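Local coordinates for ferredoxin-like protein (Thermotoga maritima, PDB 7KOE), which probably relays electrons through its two iron-sulfur clusters as the ferredoxin-like subunit of a flavin-containing electron transfer flavoprotein complex, at residues R13-K24 and G74-Y85. Numbering follows the deposited sequence.
With SF4 (iron/sulfur cluster), chain N; SF4 (iron/sulfur cluster), chain M.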
# COMPACT_ATOMS: atom_id res chain seq x y z
N ARG D 13 10.88 -30.91 -18.96
CA ARG D 13 10.88 -32.37 -18.98
C ARG D 13 11.99 -32.74 -19.94
O ARG D 13 11.82 -32.66 -21.16
CB ARG D 13 9.54 -32.95 -19.39
CG ARG D 13 9.49 -34.44 -19.14
CD ARG D 13 8.11 -35.02 -19.20
NE ARG D 13 7.29 -34.67 -18.05
CZ ARG D 13 6.32 -33.78 -18.07
NH1 ARG D 13 6.05 -33.13 -19.19
NH2 ARG D 13 5.62 -33.53 -16.98
N THR D 14 13.14 -33.11 -19.40
CA THR D 14 14.30 -33.36 -20.22
C THR D 14 14.22 -34.74 -20.85
O THR D 14 13.81 -35.72 -20.21
CB THR D 14 15.57 -33.24 -19.38
OG1 THR D 14 15.46 -32.10 -18.53
CG2 THR D 14 16.77 -33.06 -20.27
N ASP D 15 14.58 -34.82 -22.13
CA ASP D 15 14.65 -36.07 -22.87
C ASP D 15 16.13 -36.35 -23.12
O ASP D 15 16.68 -36.01 -24.16
CB ASP D 15 13.89 -35.96 -24.17
CG ASP D 15 13.45 -37.30 -24.70
OD1 ASP D 15 13.66 -38.31 -24.00
OD2 ASP D 15 12.89 -37.35 -25.81
N GLU D 16 16.78 -36.97 -22.13
CA GLU D 16 18.24 -37.09 -22.17
C GLU D 16 18.70 -38.14 -23.17
O GLU D 16 19.82 -38.05 -23.68
CB GLU D 16 18.77 -37.43 -20.79
CG GLU D 16 18.47 -36.39 -19.74
CD GLU D 16 17.33 -36.80 -18.85
OE1 GLU D 16 16.57 -37.71 -19.24
OE2 GLU D 16 17.19 -36.23 -17.76
N GLU D 17 17.87 -39.14 -23.46
CA GLU D 17 18.25 -40.15 -24.42
C GLU D 17 18.06 -39.69 -25.86
O GLU D 17 18.55 -40.36 -26.78
CB GLU D 17 17.46 -41.44 -24.18
CG GLU D 17 15.95 -41.31 -24.37
CD GLU D 17 15.21 -40.90 -23.11
OE1 GLU D 17 15.61 -39.91 -22.46
OE2 GLU D 17 14.22 -41.58 -22.77
N ASN D 18 17.38 -38.57 -26.07
CA ASN D 18 17.14 -38.03 -27.41
C ASN D 18 17.59 -36.58 -27.43
O ASN D 18 16.79 -35.67 -27.18
CB ASN D 18 15.67 -38.14 -27.79
CG ASN D 18 15.16 -39.56 -27.72
OD1 ASN D 18 14.32 -39.88 -26.89
ND2 ASN D 18 15.66 -40.41 -28.61
N PRO D 19 18.86 -36.32 -27.73
CA PRO D 19 19.31 -34.93 -27.91
C PRO D 19 18.76 -34.36 -29.20
O PRO D 19 19.01 -34.90 -30.28
CB PRO D 19 20.84 -35.06 -27.95
CG PRO D 19 21.13 -36.40 -27.41
CD PRO D 19 19.99 -37.26 -27.79
N HIS D 20 18.00 -33.29 -29.08
CA HIS D 20 17.39 -32.65 -30.24
C HIS D 20 18.31 -31.64 -30.91
O HIS D 20 17.94 -31.10 -31.95
CB HIS D 20 16.09 -31.97 -29.83
CG HIS D 20 16.26 -30.89 -28.82
ND1 HIS D 20 16.51 -31.15 -27.49
CD2 HIS D 20 16.23 -29.54 -28.94
CE1 HIS D 20 16.62 -30.01 -26.84
NE2 HIS D 20 16.46 -29.02 -27.70
N LEU D 21 19.48 -31.38 -30.34
CA LEU D 21 20.47 -30.50 -30.94
C LEU D 21 21.71 -31.33 -31.23
O LEU D 21 22.51 -31.59 -30.33
CB LEU D 21 20.83 -29.35 -30.01
CG LEU D 21 19.68 -28.62 -29.35
CD1 LEU D 21 20.23 -27.82 -28.22
CD2 LEU D 21 19.03 -27.74 -30.34
N LYS D 22 21.86 -31.75 -32.47
CA LYS D 22 23.04 -32.46 -32.92
C LYS D 22 23.80 -31.55 -33.87
O LYS D 22 23.20 -30.79 -34.62
CB LYS D 22 22.66 -33.77 -33.61
CG LYS D 22 23.81 -34.74 -33.79
CD LYS D 22 23.35 -35.99 -34.51
CE LYS D 22 23.00 -35.69 -35.96
NZ LYS D 22 24.20 -35.36 -36.77
N ILE D 23 25.12 -31.61 -33.81
CA ILE D 23 25.97 -30.86 -34.72
C ILE D 23 26.39 -31.81 -35.83
O ILE D 23 26.94 -32.88 -35.56
CB ILE D 23 27.16 -30.24 -34.00
CG1 ILE D 23 26.68 -29.01 -33.24
CG2 ILE D 23 28.25 -29.87 -34.97
CD1 ILE D 23 27.75 -28.28 -32.55
N LYS D 24 26.11 -31.41 -37.08
CA LYS D 24 26.27 -32.31 -38.21
C LYS D 24 27.73 -32.61 -38.50
O LYS D 24 28.07 -33.72 -38.92
CB LYS D 24 25.60 -31.71 -39.44
CG LYS D 24 24.11 -31.55 -39.33
CD LYS D 24 23.57 -30.70 -40.46
CE LYS D 24 22.06 -30.78 -40.54
NZ LYS D 24 21.50 -29.69 -41.38
N GLY D 74 25.10 -24.09 -41.41
CA GLY D 74 24.00 -25.03 -41.43
C GLY D 74 24.25 -26.33 -40.71
O GLY D 74 23.43 -27.25 -40.83
N ASN D 75 25.36 -26.46 -39.98
CA ASN D 75 25.70 -27.74 -39.35
C ASN D 75 25.20 -27.79 -37.91
O ASN D 75 25.92 -28.12 -36.97
CB ASN D 75 27.20 -28.00 -39.44
CG ASN D 75 28.01 -26.93 -38.78
OD1 ASN D 75 27.73 -25.75 -38.92
ND2 ASN D 75 29.01 -27.34 -38.02
N ILE D 76 23.92 -27.49 -37.73
CA ILE D 76 23.22 -27.78 -36.50
C ILE D 76 21.96 -28.53 -36.89
O ILE D 76 21.04 -27.95 -37.47
CB ILE D 76 22.89 -26.53 -35.68
CG1 ILE D 76 24.18 -25.93 -35.12
CG2 ILE D 76 21.97 -26.88 -34.53
CD1 ILE D 76 24.00 -24.84 -34.12
N GLU D 77 21.94 -29.84 -36.63
CA GLU D 77 20.73 -30.62 -36.82
C GLU D 77 19.78 -30.24 -35.70
O GLU D 77 19.86 -30.77 -34.59
CB GLU D 77 21.04 -32.12 -36.82
CG GLU D 77 19.83 -33.03 -36.94
CD GLU D 77 18.97 -32.71 -38.14
OE1 GLU D 77 19.52 -32.57 -39.25
OE2 GLU D 77 17.73 -32.61 -37.97
N TRP D 78 18.90 -29.29 -35.98
CA TRP D 78 18.03 -28.71 -34.97
C TRP D 78 16.66 -29.32 -35.11
O TRP D 78 16.05 -29.26 -36.18
CB TRP D 78 17.97 -27.20 -35.13
CG TRP D 78 17.22 -26.48 -34.06
CD1 TRP D 78 17.75 -25.90 -32.96
CD2 TRP D 78 15.81 -26.23 -34.00
NE1 TRP D 78 16.77 -25.33 -32.20
CE2 TRP D 78 15.57 -25.52 -32.82
CE3 TRP D 78 14.74 -26.56 -34.83
CZ2 TRP D 78 14.30 -25.13 -32.45
CZ3 TRP D 78 13.48 -26.17 -34.45
CH2 TRP D 78 13.27 -25.46 -33.28
N ASN D 79 16.17 -29.91 -34.03
CA ASN D 79 14.80 -30.35 -33.93
C ASN D 79 14.18 -29.73 -32.69
O ASN D 79 14.89 -29.27 -31.79
CB ASN D 79 14.70 -31.87 -33.85
CG ASN D 79 14.97 -32.54 -35.16
OD1 ASN D 79 14.31 -32.25 -36.16
ND2 ASN D 79 15.94 -33.44 -35.17
N TYR D 80 12.87 -29.70 -32.66
CA TYR D 80 12.20 -29.54 -31.40
C TYR D 80 12.36 -30.84 -30.62
O TYR D 80 12.55 -31.91 -31.21
CB TYR D 80 10.72 -29.24 -31.60
CG TYR D 80 10.42 -27.80 -31.90
CD1 TYR D 80 10.74 -26.81 -30.99
CD2 TYR D 80 9.81 -27.43 -33.08
CE1 TYR D 80 10.46 -25.49 -31.26
CE2 TYR D 80 9.53 -26.12 -33.36
CZ TYR D 80 9.86 -25.15 -32.44
OH TYR D 80 9.58 -23.84 -32.72
N PRO D 81 12.30 -30.79 -29.29
CA PRO D 81 12.14 -32.02 -28.52
C PRO D 81 10.79 -32.65 -28.83
O PRO D 81 9.90 -32.04 -29.42
CB PRO D 81 12.21 -31.55 -27.07
CG PRO D 81 12.90 -30.27 -27.13
CD PRO D 81 12.52 -29.63 -28.41
N ARG D 82 10.63 -33.90 -28.39
CA ARG D 82 9.39 -34.61 -28.63
C ARG D 82 8.23 -33.97 -27.87
O ARG D 82 8.41 -33.02 -27.10
CB ARG D 82 9.52 -36.07 -28.21
CG ARG D 82 10.75 -36.77 -28.74
CD ARG D 82 10.72 -38.23 -28.38
NE ARG D 82 11.00 -38.45 -26.96
CZ ARG D 82 10.75 -39.58 -26.32
NH1 ARG D 82 10.22 -40.61 -26.97
NH2 ARG D 82 11.03 -39.69 -25.03
N GLY D 83 7.03 -34.47 -28.12
CA GLY D 83 5.88 -33.98 -27.38
C GLY D 83 6.02 -34.31 -25.90
O GLY D 83 6.56 -35.35 -25.53
N ASN D 84 5.59 -33.36 -25.07
CA ASN D 84 5.74 -33.38 -23.61
C ASN D 84 7.20 -33.39 -23.18
O ASN D 84 7.55 -34.01 -22.18
CB ASN D 84 4.98 -34.56 -22.97
CG ASN D 84 4.36 -34.21 -21.66
OD1 ASN D 84 4.63 -33.15 -21.10
ND2 ASN D 84 3.52 -35.09 -21.15
N TYR D 85 8.06 -32.71 -23.92
CA TYR D 85 9.46 -32.64 -23.54
C TYR D 85 10.02 -31.26 -23.86
O TYR D 85 9.43 -30.51 -24.64
CB TYR D 85 10.30 -33.72 -24.23
CG TYR D 85 10.14 -35.08 -23.60
CD1 TYR D 85 10.80 -35.40 -22.42
CD2 TYR D 85 9.33 -36.05 -24.17
CE1 TYR D 85 10.65 -36.64 -21.84
CE2 TYR D 85 9.17 -37.28 -23.59
CZ TYR D 85 9.84 -37.57 -22.43
OH TYR D 85 9.69 -38.81 -21.85
FE1 SF4 N . 30.11 -25.04 -35.65
FE2 SF4 N . 30.10 -22.06 -36.11
FE3 SF4 N . 28.14 -23.30 -34.18
FE4 SF4 N . 27.82 -23.76 -37.14
S1 SF4 N . 27.97 -22.04 -35.89
S2 SF4 N . 27.99 -25.02 -35.43
S3 SF4 N . 29.95 -23.78 -37.36
S4 SF4 N . 30.26 -23.32 -34.40
FE1 SF4 M . 18.11 -24.17 -27.53
FE2 SF4 M . 17.47 -21.37 -28.47
FE3 SF4 M . 19.29 -23.13 -30.11
FE4 SF4 M . 20.24 -22.03 -27.47
S1 SF4 M . 19.45 -21.18 -29.26
S2 SF4 M . 20.09 -23.98 -28.32
S3 SF4 M . 18.27 -22.21 -26.68
S4 SF4 M . 17.32 -23.32 -29.32
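H20 and P81 pack closely: CG of P81 sits over the centre of the imidazole, 3.6 Å from the ring centroid and 3° off its normal, a CH-pi contact. L21 CG lies against the opposite face near the rim, so the ring is sandwiched, and the first torsion of H20 (chi1 62°), which puts CG between backbone N and carbonyl carbon, lays the ring against P81. Next along the chain, L21 and W78 run side by side on the inner face of the ladder, CD2 of L21 meeting the indole at CD1. L21 CD1 reaches S2 of one cluster at 3.8 Å, while the indole presents its edge, NE1, to S4. The backbones are joined by K22 N to E77 O (3.1 Å) and by N79 N to H20 O, the latter nearly straight at the carbonyl.

At the R13 end, R82 and D15 form a salt bridge, NE to OD2, with NH2 bonded weakly to OD1; carboxylate and guanidinium planes lie 17° apart. The D15 carboxylate also covers one face of the Y85 ring. A leucine in place of R82 would probably leave the D15 carboxylate without its counter-charge and let it swing off that ring.

The other face of the ladder is looser and exposed on the K22 and K24 side. The K22 and E77 side chains cross obliquely, CB and CE of K22 meeting CB of E77, and the extended K24 sends NZ to G74 O at 3.2 Å, its ammonium staying 4.1 Å from E77 OE1. Beyond them N75 and I76 border the second cluster, with N75 ND2 held by D25 O.

A short antiparallel strand pair whose inner side chains lie against one cubane is the arrangement of two-cluster, bacterial-type 4Fe-4S ferredoxin folds.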